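Exocyst complex component EXO70 (Saccharomyces cerevisiae, PDB 2B1E) helps tether secretory vesicles to sites of exocytosis as a subunit of the exocyst complex and plays a role in assembling that complex. Local coordinates at residues Arg81-Leu86 with Leu127-Gly132; Val88-Ile93 with Gly121-Ile126; Gln43-Leu48 with Gln77-Ser82; Ile138-Leu143 with Pro210-Gln215. All blocks are in the same frame, centred on the assembly; numbering follows the deposited sequence.

Four helix-helix contacts follow the N-terminal part of the chain and illustrate how a long helical rod is built by repeated packing between neighbouring helices. Contact 3 pairs helices 38-56 and 66-94. Contacts 1 and 2 both join helix 66-94 to helix 117-132, contact 2 nested within the chain loop that contact 1 closes, their centres about 9 Å apart. Contact 4 comes last, joining helix 136-155 to helix 209-233. Contacts 3 and 4 do not touch, their centres being about 25 Å apart, yet F90 of contact 2 packs on I139 and I142 of contact 4, so the packing runs on from helix to helix.

Contact 1: residues Arg81-Leu86 with Leu127-Gly132; sequences RSEAQL and LDYFHG
The helix turns carrying E83 and F130 run roughly antiparallel, with an angle of 139° between their directions and the short axes 11.7 Å apart, a wide spacing bridged by two aromatic rings together with E83 and L86. Y129 reaches across and gives its phenol hydrogen to E83, with a short OH to OE1 distance of 2.5 Å. With Y129 CG anti to the backbone N (chi1 175°), the ring extends to the opposite helix, where the carboxylate meets it at the edge, its plane 76° from that of the ring. OE1 accepts through its anti lone pair, the one pointing away from the other oxygen. In this buried setting the phenol probably helps to offset the charge of the carboxylate.

L86 comes over one face of the same tyrosine: its CD1 stands 4.0 Å from the centroid of the Y129 ring in a CH-pi contact. Y129 CD2 in turn lies over the centre of one face of the F130 ring. The F130 ring edge points at the E83 backbone, with CZ 3.6 Å from E83 O, while L86 CB approaches CE2 obliquely at 3.9 Å. H46 and V45 of helix 38-56 pack on Y129 from a third helix. A buried polar pair set among aromatic and aliphatic side chains thus joins neighbouring antiparallel helices of the elongated rod formed by EXO70, a helical motif also found in the C-terminal domains of Exo84p.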
loop_
_atom_site.group_PDB
_atom_site.type_symbol
_atom_site.label_atom_id
_atom_site.label_comp_id
_atom_site.label_asym_id
_atom_site.label_seq_id
_atom_site.Cartn_x
_atom_site.Cartn_y
_atom_site.Cartn_z
ATOM N N ARG A 81 24.375 -45.590 -28.529
ATOM C CA ARG A 81 24.896 -45.771 -27.178
ATOM C C ARG A 81 25.757 -44.588 -26.752
ATOM O O ARG A 81 25.669 -44.118 -25.611
ATOM C CB ARG A 81 25.707 -47.067 -27.087
ATOM C CG ARG A 81 24.921 -48.338 -27.388
ATOM C CD ARG A 81 25.684 -49.573 -26.928
ATOM N NE ARG A 81 26.871 -49.890 -27.732
ATOM C CZ ARG A 81 26.825 -50.493 -28.919
ATOM N NH1 ARG A 81 25.648 -50.829 -29.438
ATOM N NH2 ARG A 81 27.947 -50.807 -29.564
ATOM N N SER A 82 26.594 -44.110 -27.671
ATOM C CA SER A 82 27.465 -42.985 -27.388
ATOM C C SER A 82 26.682 -41.703 -27.099
ATOM O O SER A 82 27.048 -40.930 -26.207
ATOM C CB SER A 82 28.432 -42.777 -28.556
ATOM O OG SER A 82 29.179 -43.958 -28.790
ATOM N N GLU A 83 25.604 -41.473 -27.844
ATOM C CA GLU A 83 24.799 -40.283 -27.619
ATOM C C GLU A 83 24.047 -40.389 -26.289
ATOM O O GLU A 83 23.836 -39.388 -25.611
ATOM C CB GLU A 83 23.839 -40.058 -28.803
ATOM C CG GLU A 83 24.583 -39.500 -30.024
ATOM C CD GLU A 83 23.737 -39.376 -31.294
ATOM O OE1 GLU A 83 24.206 -38.725 -32.247
ATOM O OE2 GLU A 83 22.626 -39.926 -31.355
ATOM N N ALA A 84 23.667 -41.606 -25.902
ATOM C CA ALA A 84 22.964 -41.791 -24.638
ATOM C C ALA A 84 23.930 -41.418 -23.505
ATOM O O ALA A 84 23.526 -40.866 -22.486
ATOM C CB ALA A 84 22.494 -43.245 -24.499
ATOM N N GLN A 85 25.209 -41.706 -23.704
ATOM C CA GLN A 85 26.230 -41.381 -22.712
ATOM C C GLN A 85 26.405 -39.866 -22.604
ATOM O O GLN A 85 26.664 -39.331 -21.517
ATOM C CB GLN A 85 27.554 -42.049 -23.097
ATOM C CG GLN A 85 28.736 -41.674 -22.218
ATOM C CD GLN A 85 28.486 -41.916 -20.742
ATOM O OE1 GLN A 85 28.029 -42.994 -20.340
ATOM N NE2 GLN A 85 28.792 -40.915 -19.919
ATOM N N LEU A 86 26.264 -39.180 -23.738
ATOM C CA LEU A 86 26.370 -37.731 -23.774
ATOM C C LEU A 86 25.249 -37.111 -22.952
ATOM O O LEU A 86 25.448 -36.100 -22.283
ATOM C CB LEU A 86 26.307 -37.229 -25.219
ATOM C CG LEU A 86 27.618 -37.449 -25.981
ATOM C CD1 LEU A 86 27.405 -37.158 -27.456
ATOM C CD2 LEU A 86 28.702 -36.554 -25.400
ATOM N N LEU A 127 24.869 -29.210 -26.056
ATOM C CA LEU A 127 23.673 -28.612 -26.646
ATOM C C LEU A 127 23.897 -28.443 -28.138
ATOM O O LEU A 127 23.026 -28.764 -28.948
ATOM C CB LEU A 127 23.389 -27.242 -26.033
ATOM C CG LEU A 127 22.721 -27.309 -24.666
ATOM C CD1 LEU A 127 22.874 -25.975 -23.973
ATOM C CD2 LEU A 127 21.247 -27.705 -24.826
ATOM N N ASP A 128 25.068 -27.919 -28.497
ATOM C CA ASP A 128 25.405 -27.723 -29.900
ATOM C C ASP A 128 25.471 -29.053 -30.632
ATOM O O ASP A 128 25.024 -29.172 -31.773
ATOM C CB ASP A 128 26.738 -26.989 -30.045
ATOM C CG ASP A 128 26.605 -25.487 -29.822
ATOM O OD1 ASP A 128 25.637 -24.884 -30.341
ATOM O OD2 ASP A 128 27.473 -24.908 -29.145
ATOM N N TYR A 129 26.035 -30.061 -29.982
ATOM C CA TYR A 129 26.100 -31.374 -30.610
ATOM C C TYR A 129 24.683 -31.845 -30.982
ATOM O O TYR A 129 24.415 -32.234 -32.123
ATOM C CB TYR A 129 26.713 -32.405 -29.652
ATOM C CG TYR A 129 26.693 -33.808 -30.235
ATOM C CD1 TYR A 129 27.722 -34.260 -31.067
ATOM C CD2 TYR A 129 25.601 -34.658 -30.014
ATOM C CE1 TYR A 129 27.659 -35.525 -31.668
ATOM C CE2 TYR A 129 25.533 -35.904 -30.603
ATOM C CZ TYR A 129 26.560 -36.333 -31.427
ATOM O OH TYR A 129 26.461 -37.570 -32.009
ATOM N N PHE A 130 23.768 -31.819 -30.021
ATOM C CA PHE A 130 22.420 -32.297 -30.303
ATOM C C PHE A 130 21.585 -31.384 -31.192
ATOM O O PHE A 130 20.700 -31.859 -31.915
ATOM C CB PHE A 130 21.696 -32.632 -29.003
ATOM C CG PHE A 130 22.144 -33.936 -28.396
ATOM C CD1 PHE A 130 21.912 -35.142 -29.063
ATOM C CD2 PHE A 130 22.824 -33.959 -27.183
ATOM C CE1 PHE A 130 22.355 -36.355 -28.529
ATOM C CE2 PHE A 130 23.267 -35.159 -26.643
ATOM C CZ PHE A 130 23.033 -36.361 -27.318
ATOM N N HIS A 131 21.846 -30.085 -31.149
ATOM C CA HIS A 131 21.117 -29.180 -32.030
ATOM C C HIS A 131 21.641 -29.475 -33.429
ATOM O O HIS A 131 20.915 -29.374 -34.410
ATOM C CB HIS A 131 21.370 -27.720 -31.643
ATOM C CG HIS A 131 20.467 -27.231 -30.553
ATOM N ND1 HIS A 131 19.189 -26.774 -30.796
ATOM C CD2 HIS A 131 20.626 -27.207 -29.207
ATOM C CE1 HIS A 131 18.599 -26.491 -29.648
ATOM N NE2 HIS A 131 19.449 -26.746 -28.668
ATOM N N GLY A 132 22.906 -29.875 -33.506
ATOM C CA GLY A 132 23.498 -30.197 -34.791
ATOM C C GLY A 132 23.021 -31.518 -35.370
ATOM O O GLY A 132 23.118 -31.743 -36.585
#

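Contact 2: residues Val88-Ile93 with Gly121-Ile126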
loop_
_atom_site.group_PDB
_atom_site.type_symbol
_atom_site.label_atom_id
_atom_site.label_comp_id
_atom_site.label_asym_id
_atom_site.label_seq_id
_atom_site.Cartn_x
_atom_site.Cartn_y
_atom_site.Cartn_z
ATOM N N VAL A 88 23.630 -38.645 -20.385
ATOM C CA VAL A 88 23.900 -38.963 -18.980
ATOM C C VAL A 88 24.899 -37.946 -18.419
ATOM O O VAL A 88 24.731 -37.399 -17.322
ATOM C CB VAL A 88 24.525 -40.392 -18.833
ATOM C CG1 VAL A 88 24.994 -40.610 -17.395
ATOM C CG2 VAL A 88 23.502 -41.445 -19.213
ATOM N N TYR A 89 25.944 -37.700 -19.191
ATOM C CA TYR A 89 26.999 -36.767 -18.810
ATOM C C TYR A 89 26.447 -35.345 -18.661
ATOM O O TYR A 89 26.824 -34.611 -17.743
ATOM C CB TYR A 89 28.096 -36.784 -19.878
ATOM C CG TYR A 89 29.413 -36.190 -19.437
ATOM C CD1 TYR A 89 30.319 -36.937 -18.691
ATOM C CD2 TYR A 89 29.767 -34.891 -19.800
ATOM C CE1 TYR A 89 31.555 -36.412 -18.320
ATOM C CE2 TYR A 89 30.988 -34.357 -19.441
ATOM C CZ TYR A 89 31.883 -35.125 -18.702
ATOM O OH TYR A 89 33.109 -34.612 -18.380
ATOM N N PHE A 90 25.578 -34.964 -19.592
ATOM C CA PHE A 90 24.938 -33.648 -19.603
ATOM C C PHE A 90 24.115 -33.458 -18.321
ATOM O O PHE A 90 24.251 -32.459 -17.606
ATOM C CB PHE A 90 24.022 -33.558 -20.834
ATOM C CG PHE A 90 23.396 -32.196 -21.061
ATOM C CD1 PHE A 90 24.151 -31.127 -21.549
ATOM C CD2 PHE A 90 22.026 -32.007 -20.862
ATOM C CE1 PHE A 90 23.545 -29.892 -21.844
ATOM C CE2 PHE A 90 21.411 -30.779 -21.152
ATOM C CZ PHE A 90 22.175 -29.722 -21.644
ATOM N N ILE A 91 23.259 -34.432 -18.049
ATOM C CA ILE A 91 22.388 -34.414 -16.879
ATOM C C ILE A 91 23.210 -34.426 -15.586
ATOM O O ILE A 91 22.855 -33.791 -14.591
ATOM C CB ILE A 91 21.442 -35.642 -16.912
ATOM C CG1 ILE A 91 20.447 -35.498 -18.079
ATOM C CG2 ILE A 91 20.690 -35.760 -15.612
ATOM C CD1 ILE A 91 19.607 -36.755 -18.345
ATOM N N SER A 92 24.318 -35.148 -15.602
ATOM C CA SER A 92 25.158 -35.212 -14.424
ATOM C C SER A 92 25.738 -33.834 -14.078
ATOM O O SER A 92 25.709 -33.414 -12.922
ATOM C CB SER A 92 26.288 -36.217 -14.648
ATOM O OG SER A 92 27.135 -36.241 -13.527
ATOM N N ILE A 93 26.270 -33.134 -15.077
ATOM C CA ILE A 93 26.834 -31.811 -14.842
ATOM C C ILE A 93 25.756 -30.876 -14.302
ATOM O O ILE A 93 25.983 -30.131 -13.343
ATOM C CB ILE A 93 27.414 -31.207 -16.138
ATOM C CG1 ILE A 93 28.648 -31.994 -16.570
ATOM C CG2 ILE A 93 27.794 -29.752 -15.922
ATOM C CD1 ILE A 93 29.291 -31.478 -17.840
ATOM N N GLY A 121 31.091 -24.704 -20.484
ATOM C CA GLY A 121 31.655 -25.058 -21.773
ATOM C C GLY A 121 31.141 -26.406 -22.252
ATOM O O GLY A 121 30.706 -26.540 -23.398
ATOM N N ALA A 122 31.201 -27.406 -21.374
ATOM C CA ALA A 122 30.739 -28.756 -21.693
ATOM C C ALA A 122 29.240 -28.791 -21.995
ATOM O O ALA A 122 28.798 -29.475 -22.920
ATOM C CB ALA A 122 31.054 -29.712 -20.527
ATOM N N LEU A 123 28.457 -28.079 -21.195
ATOM C CA LEU A 123 27.020 -28.035 -21.401
ATOM C C LEU A 123 26.726 -27.470 -22.790
ATOM O O LEU A 123 25.942 -28.048 -23.553
ATOM C CB LEU A 123 26.356 -27.180 -20.315
ATOM C CG LEU A 123 26.332 -27.806 -18.913
ATOM C CD1 LEU A 123 25.979 -26.755 -17.873
ATOM C CD2 LEU A 123 25.338 -28.980 -18.886
ATOM N N SER A 124 27.380 -26.362 -23.128
ATOM C CA SER A 124 27.183 -25.730 -24.428
ATOM C C SER A 124 27.602 -26.628 -25.573
ATOM O O SER A 124 26.936 -26.662 -26.611
ATOM C CB SER A 124 27.956 -24.409 -24.514
ATOM O OG SER A 124 27.407 -23.448 -23.632
ATOM N N TRP A 125 28.711 -27.346 -25.394
ATOM C CA TRP A 125 29.200 -28.242 -26.426
ATOM C C TRP A 125 28.195 -29.350 -26.709
ATOM O O TRP A 125 28.017 -29.748 -27.853
ATOM C CB TRP A 125 30.543 -28.862 -26.016
ATOM C CG TRP A 125 31.213 -29.647 -27.117
ATOM C CD1 TRP A 125 31.119 -30.992 -27.348
ATOM C CD2 TRP A 125 32.065 -29.126 -28.143
ATOM N NE1 TRP A 125 31.858 -31.337 -28.455
ATOM C CE2 TRP A 125 32.449 -30.212 -28.963
ATOM C CE3 TRP A 125 32.537 -27.844 -28.452
ATOM C CZ2 TRP A 125 33.287 -30.056 -30.076
ATOM C CZ3 TRP A 125 33.374 -27.687 -29.566
ATOM C CH2 TRP A 125 33.736 -28.791 -30.361
ATOM N N ILE A 126 27.546 -29.849 -25.661
ATOM C CA ILE A 126 26.584 -30.925 -25.817
ATOM C C ILE A 126 25.290 -30.410 -26.443
ATOM O O ILE A 126 24.691 -31.086 -27.283
ATOM C CB ILE A 126 26.343 -31.641 -24.458
ATOM C CG1 ILE A 126 27.623 -32.382 -24.048
ATOM C CG2 ILE A 126 25.184 -32.656 -24.575
ATOM C CD1 ILE A 126 27.581 -32.967 -22.639
#
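F90 lies crosswise to L123 and alongside I126, and these two orientations set the centre of the contact. Its ring meets the L123 side chain at about a right angle, CE1 standing 3.6 Å from L123 CD2. The same ring edge is directed at the backbone, with L123 O close to the ring plane and 3.5 Å from F90 CE1. Against I126 the phenylalanine slides past in the opposite direction, and I126 CG2 comes obliquely to within 3.5 Å of F90 CD1. The ring reaches these partners because F90 CG is anti to the backbone N (chi1 -174°), which brings the ring toward helix 117-132.

The frame is an antiparallel helix pair, the recurring element of this all-helical rod: the short axes approach to 10.0 Å with 144° between their directions. No hydrogen bond crosses it, and the joint is made by apolar packing. One turn beyond F90, I93 and L123 also run past each other in opposite senses, I93 CG2 resting 3.9 Å from L123 CG. The other branch of I93 ends on a small partner, with CD1 3.7 Å from A122 CB. Y89 crosses I126 at about a right angle and offers its ring edge, CD2, to I126 CD1 at 4.1 Å, while its hydroxyl is hydrogen-bonded to N34. From helix 136-155, I139 and I142 pack against F90 as well.

Contact 3: residues Gln43-Leu48 with Gln77-Ser82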
loop_
_atom_site.group_PDB
_atom_site.type_symbol
_atom_site.label_atom_id
_atom_site.label_comp_id
_atom_site.label_asym_id
_atom_site.label_seq_id
_atom_site.Cartn_x
_atom_site.Cartn_y
_atom_site.Cartn_z
ATOM N N GLN A 43 33.721 -35.894 -31.624
ATOM C CA GLN A 43 34.339 -35.938 -32.942
ATOM C C GLN A 43 34.336 -37.370 -33.469
ATOM O O GLN A 43 34.129 -37.608 -34.665
ATOM C CB GLN A 43 35.772 -35.406 -32.885
ATOM C CG GLN A 43 36.361 -35.169 -34.257
ATOM C CD GLN A 43 35.454 -34.304 -35.118
ATOM O OE1 GLN A 43 35.072 -33.190 -34.728
ATOM N NE2 GLN A 43 35.098 -34.814 -36.295
ATOM N N VAL A 44 34.576 -38.335 -32.588
ATOM C CA VAL A 44 34.557 -39.728 -33.019
ATOM C C VAL A 44 33.130 -40.138 -33.394
ATOM O O VAL A 44 32.913 -40.847 -34.378
ATOM C CB VAL A 44 35.098 -40.663 -31.929
ATOM C CG1 VAL A 44 34.815 -42.115 -32.308
ATOM C CG2 VAL A 44 36.600 -40.447 -31.773
ATOM N N VAL A 45 32.147 -39.690 -32.619
ATOM C CA VAL A 45 30.769 -40.025 -32.949
ATOM C C VAL A 45 30.443 -39.415 -34.326
ATOM O O VAL A 45 29.748 -40.029 -35.131
ATOM C CB VAL A 45 29.799 -39.498 -31.879
ATOM C CG1 VAL A 45 28.369 -39.872 -32.240
ATOM C CG2 VAL A 45 30.156 -40.114 -30.509
ATOM N N HIS A 46 30.950 -38.213 -34.605
ATOM C CA HIS A 46 30.694 -37.586 -35.909
ATOM C C HIS A 46 31.278 -38.467 -37.029
ATOM O O HIS A 46 30.661 -38.628 -38.084
ATOM C CB HIS A 46 31.324 -36.179 -36.006
ATOM C CG HIS A 46 30.607 -35.119 -35.222
ATOM N ND1 HIS A 46 29.234 -35.011 -35.193
ATOM C CD2 HIS A 46 31.078 -34.093 -34.470
ATOM C CE1 HIS A 46 28.890 -33.969 -34.456
ATOM N NE2 HIS A 46 29.991 -33.394 -34.006
ATOM N N LYS A 47 32.468 -39.021 -36.808
ATOM C CA LYS A 47 33.094 -39.886 -37.810
ATOM C C LYS A 47 32.176 -41.058 -38.141
ATOM O O LYS A 47 32.000 -41.412 -39.300
ATOM C CB LYS A 47 34.434 -40.435 -37.303
ATOM C CG LYS A 47 35.598 -39.448 -37.323
ATOM C CD LYS A 47 36.260 -39.411 -38.691
ATOM C CE LYS A 47 37.487 -38.510 -38.697
ATOM N NZ LYS A 47 38.177 -38.540 -40.022
ATOM N N LEU A 48 31.595 -41.665 -37.110
ATOM C CA LEU A 48 30.703 -42.808 -37.304
ATOM C C LEU A 48 29.450 -42.401 -38.069
ATOM O O LEU A 48 28.992 -43.107 -38.975
ATOM C CB LEU A 48 30.311 -43.391 -35.948
ATOM C CG LEU A 48 31.456 -43.968 -35.112
ATOM C CD1 LEU A 48 30.960 -44.219 -33.695
ATOM C CD2 LEU A 48 31.982 -45.251 -35.740
ATOM N N GLN A 77 23.866 -48.517 -33.923
ATOM C CA GLN A 77 23.786 -48.756 -32.479
ATOM C C GLN A 77 24.905 -48.127 -31.657
ATOM O O GLN A 77 24.649 -47.625 -30.564
ATOM C CB GLN A 77 23.686 -50.254 -32.175
ATOM C CG GLN A 77 22.371 -50.893 -32.655
ATOM C CD GLN A 77 21.143 -50.191 -32.112
ATOM O OE1 GLN A 77 21.102 -49.803 -30.949
ATOM N NE2 GLN A 77 20.132 -50.026 -32.954
ATOM N N LEU A 78 26.133 -48.159 -32.160
ATOM C CA LEU A 78 27.257 -47.552 -31.445
ATOM C C LEU A 78 27.018 -46.049 -31.294
ATOM O O LEU A 78 27.343 -45.457 -30.259
ATOM C CB LEU A 78 28.565 -47.821 -32.197
ATOM C CG LEU A 78 29.848 -47.218 -31.614
ATOM C CD1 LEU A 78 30.067 -47.685 -30.165
ATOM C CD2 LEU A 78 31.016 -47.632 -32.502
ATOM N N ILE A 79 26.445 -45.425 -32.325
ATOM C CA ILE A 79 26.139 -43.996 -32.258
ATOM C C ILE A 79 25.072 -43.778 -31.184
ATOM O O ILE A 79 25.164 -42.863 -30.364
ATOM C CB ILE A 79 25.625 -43.462 -33.640
ATOM C CG1 ILE A 79 26.767 -43.485 -34.669
ATOM C CG2 ILE A 79 25.108 -42.045 -33.506
ATOM C CD1 ILE A 79 26.331 -43.197 -36.116
ATOM N N LYS A 80 24.054 -44.636 -31.182
ATOM C CA LYS A 80 22.974 -44.523 -30.214
ATOM C C LYS A 80 23.487 -44.635 -28.777
ATOM O O LYS A 80 23.087 -43.863 -27.901
ATOM C CB LYS A 80 21.924 -45.607 -30.471
ATOM C CG LYS A 80 20.679 -45.470 -29.622
ATOM C CD LYS A 80 19.670 -46.584 -29.919
ATOM C CE LYS A 80 19.276 -46.628 -31.388
ATOM N NZ LYS A 80 18.349 -47.776 -31.673
ATOM N N ARG A 81 24.375 -45.590 -28.529
ATOM C CA ARG A 81 24.896 -45.771 -27.178
ATOM C C ARG A 81 25.757 -44.588 -26.752
ATOM O O ARG A 81 25.669 -44.118 -25.611
ATOM C CB ARG A 81 25.707 -47.067 -27.087
ATOM C CG ARG A 81 24.921 -48.338 -27.388
ATOM C CD ARG A 81 25.684 -49.573 -26.928
ATOM N NE ARG A 81 26.871 -49.890 -27.732
ATOM C CZ ARG A 81 26.825 -50.493 -28.919
ATOM N NH1 ARG A 81 25.648 -50.829 -29.438
ATOM N NH2 ARG A 81 27.947 -50.807 -29.564
ATOM N N SER A 82 26.594 -44.110 -27.671
ATOM C CA SER A 82 27.465 -42.985 -27.388
ATOM C C SER A 82 26.682 -41.703 -27.099
ATOM O O SER A 82 27.048 -40.930 -26.207
ATOM C CB SER A 82 28.432 -42.777 -28.556
ATOM O OG SER A 82 29.179 -43.958 -28.790
#
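L78, which meets L48 across the contact, also backs the flat group of this region: its CA lies 3.8 Å above one face of the R81 guanidinium, toward the rim. The guanidinium itself is salt-bridged through NH2 to E26 of helix 15-30. Facing helix 38-56, the L78 side chain crosses L48 at about a right angle, and its CD2 stands 3.6 Å from L48 CD1.

The pair is antiparallel, 154° between directions and 9.8 Å between the short axes, and helix 15-30 joins it through L29, which touches L48 and S82, so that the three helices pack as a small bundle. With CG1 anti to the carbonyl carbon (chi1 -68°), I79 lays its longer branch along L48, CG1 being 3.8 Å from L48 CB, while its CG2 points to V45 CG1 at 4.1 Å. Cutting I79 back to an alanine would probably open a gap beside L48 CB and V45 CG1, taking away the part of their packing that I79 supplies. S82 meets V45 through its CB, 3.7 Å from V45 CG2. Its OG is hydrogen-bonded to L78 O of its own helix at 2.8 Å, on the opposite face of that carbonyl from S82 N, which also bonds there.

Contact 4: residues Ile138-Leu143 with Pro210-Gln215; sequences IIQDIL and PHVLSQ
H211 opens the contact by bringing its imidazole against the end of Q140, CD2 of the histidine 3.2 Å from Q140 NE2, the approach oblique and the amide and ring planes steeply turned against each other. V212 follows, directed toward the neighbouring helix. Its CG2 presses on the Q140 amide, 3.4 Å from CD, while CG1 meets L143 CD2 at 4.2 Å, a looser touch. V212 also touches V198 of helix 180-201.

One turn on, Q215 sends its amide back toward Q140. Q140 NE2 donates to Q215 OE1 over 3.1 Å, a bond bent to 139° at the hydrogen, although the donor sits nearly in line with the C=O of Q215. The short axes are 10.4 Å apart, and the extended Q140 chain bridges that separation, with CG anti to the backbone N (chi1 -175°) and the chain straight beyond. A leucine in its place is likely to leave Q215 OE1 without this donor and the Q215 amide freer to turn.

Helices 136-155 and 209-233, here only 38° from parallel, are therefore joined by one bond between two neutral amides, flanked by the H211 ring and by V212, with the carboxylate of D141 near Q215 at the exposed margin.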
loop_
_atom_site.group_PDB
_atom_site.type_symbol
_atom_site.label_atom_id
_atom_site.label_comp_id
_atom_site.label_asym_id
_atom_site.label_seq_id
_atom_site.Cartn_x
_atom_site.Cartn_y
_atom_site.Cartn_z
ATOM N N ILE A 138 14.856 -32.167 -28.034
ATOM C CA ILE A 138 15.100 -33.224 -27.059
ATOM C C ILE A 138 16.081 -32.805 -25.955
ATOM O O ILE A 138 15.796 -32.953 -24.765
ATOM C CB ILE A 138 15.638 -34.494 -27.774
ATOM C CG1 ILE A 138 14.668 -34.906 -28.886
ATOM C CG2 ILE A 138 15.801 -35.633 -26.783
ATOM C CD1 ILE A 138 15.224 -35.929 -29.857
ATOM N N ILE A 139 17.238 -32.276 -26.337
ATOM C CA ILE A 139 18.208 -31.869 -25.324
ATOM C C ILE A 139 17.711 -30.615 -24.600
ATOM O O ILE A 139 18.034 -30.387 -23.431
ATOM C CB ILE A 139 19.622 -31.645 -25.953
ATOM C CG1 ILE A 139 20.665 -31.510 -24.843
ATOM C CG2 ILE A 139 19.633 -30.421 -26.838
ATOM C CD1 ILE A 139 20.833 -32.763 -24.023
ATOM N N GLN A 140 16.896 -29.814 -25.278
ATOM C CA GLN A 140 16.355 -28.613 -24.651
ATOM C C GLN A 140 15.375 -29.009 -23.536
ATOM O O GLN A 140 15.400 -28.422 -22.452
ATOM C CB GLN A 140 15.652 -27.737 -25.693
ATOM C CG GLN A 140 15.169 -26.404 -25.149
ATOM C CD GLN A 140 14.544 -25.542 -26.226
ATOM O OE1 GLN A 140 15.144 -25.319 -27.277
ATOM N NE2 GLN A 140 13.334 -25.048 -25.967
ATOM N N ASP A 141 14.524 -30.006 -23.801
ATOM C CA ASP A 141 13.568 -30.484 -22.795
ATOM C C ASP A 141 14.298 -31.047 -21.570
ATOM O O ASP A 141 13.836 -30.891 -20.438
ATOM C CB ASP A 141 12.637 -31.555 -23.374
ATOM C CG ASP A 141 11.678 -31.000 -24.427
ATOM O OD1 ASP A 141 11.270 -29.821 -24.326
ATOM O OD2 ASP A 141 11.320 -31.761 -25.351
ATOM N N ILE A 142 15.436 -31.696 -21.796
ATOM C CA ILE A 142 16.242 -32.237 -20.701
ATOM C C ILE A 142 16.814 -31.080 -19.883
ATOM O O ILE A 142 16.755 -31.091 -18.647
ATOM C CB ILE A 142 17.399 -33.132 -21.237
ATOM C CG1 ILE A 142 16.832 -34.464 -21.717
ATOM C CG2 ILE A 142 18.437 -33.397 -20.130
ATOM C CD1 ILE A 142 17.774 -35.269 -22.586
ATOM N N LEU A 143 17.362 -30.076 -20.569
ATOM C CA LEU A 143 17.906 -28.910 -19.881
ATOM C C LEU A 143 16.810 -28.285 -19.020
ATOM O O LEU A 143 16.966 -28.126 -17.809
ATOM C CB LEU A 143 18.408 -27.866 -20.880
ATOM C CG LEU A 143 18.859 -26.513 -20.300
ATOM C CD1 LEU A 143 20.004 -26.717 -19.315
ATOM C CD2 LEU A 143 19.307 -25.575 -21.433
ATOM N N PRO A 210 14.739 -16.982 -25.404
ATOM C CA PRO A 210 13.596 -16.610 -24.567
ATOM C C PRO A 210 12.641 -17.770 -24.300
ATOM O O PRO A 210 12.049 -17.853 -23.230
ATOM C CB PRO A 210 12.948 -15.456 -25.343
ATOM C CG PRO A 210 13.375 -15.682 -26.747
ATOM C CD PRO A 210 14.801 -16.146 -26.615
ATOM N N HIS A 211 12.511 -18.675 -25.264
ATOM C CA HIS A 211 11.630 -19.825 -25.102
ATOM C C HIS A 211 12.144 -20.738 -23.983
ATOM O O HIS A 211 11.384 -21.152 -23.108
ATOM C CB HIS A 211 11.534 -20.594 -26.423
ATOM C CG HIS A 211 10.670 -21.816 -26.355
ATOM N ND1 HIS A 211 9.354 -21.777 -25.948
ATOM C CD2 HIS A 211 10.931 -23.109 -26.660
ATOM C CE1 HIS A 211 8.840 -22.994 -26.005
ATOM N NE2 HIS A 211 9.777 -23.821 -26.434
ATOM N N VAL A 212 13.441 -21.032 -24.012
ATOM C CA VAL A 212 14.069 -21.881 -23.007
ATOM C C VAL A 212 13.864 -21.281 -21.624
ATOM O O VAL A 212 13.381 -21.952 -20.715
ATOM C CB VAL A 212 15.594 -22.037 -23.276
ATOM C CG1 VAL A 212 16.261 -22.782 -22.138
ATOM C CG2 VAL A 212 15.819 -22.794 -24.579
ATOM N N LEU A 213 14.223 -20.011 -21.474
ATOM C CA LEU A 213 14.073 -19.324 -20.196
ATOM C C LEU A 213 12.615 -19.340 -19.736
ATOM O O LEU A 213 12.336 -19.514 -18.553
ATOM C CB LEU A 213 14.580 -17.881 -20.304
ATOM C CG LEU A 213 14.541 -17.062 -19.009
ATOM C CD1 LEU A 213 15.455 -17.703 -17.959
ATOM C CD2 LEU A 213 14.980 -15.632 -19.292
ATOM N N SER A 214 11.684 -19.161 -20.669
ATOM C CA SER A 214 10.264 -19.171 -20.330
ATOM C C SER A 214 9.851 -20.519 -19.735
ATOM O O SER A 214 9.237 -20.582 -18.671
ATOM C CB SER A 214 9.414 -18.877 -21.570
ATOM O OG SER A 214 8.029 -19.045 -21.294
ATOM N N GLN A 215 10.207 -21.598 -20.421
ATOM C CA GLN A 215 9.872 -22.940 -19.964
ATOM C C GLN A 215 10.413 -23.275 -18.578
ATOM O O GLN A 215 9.823 -24.074 -17.850
ATOM C CB GLN A 215 10.379 -23.964 -20.977
ATOM C CG GLN A 215 9.551 -23.995 -22.248
ATOM C CD GLN A 215 10.069 -25.005 -23.235
ATOM O OE1 GLN A 215 11.008 -24.735 -23.986
ATOM N NE2 GLN A 215 9.474 -26.190 -23.227
#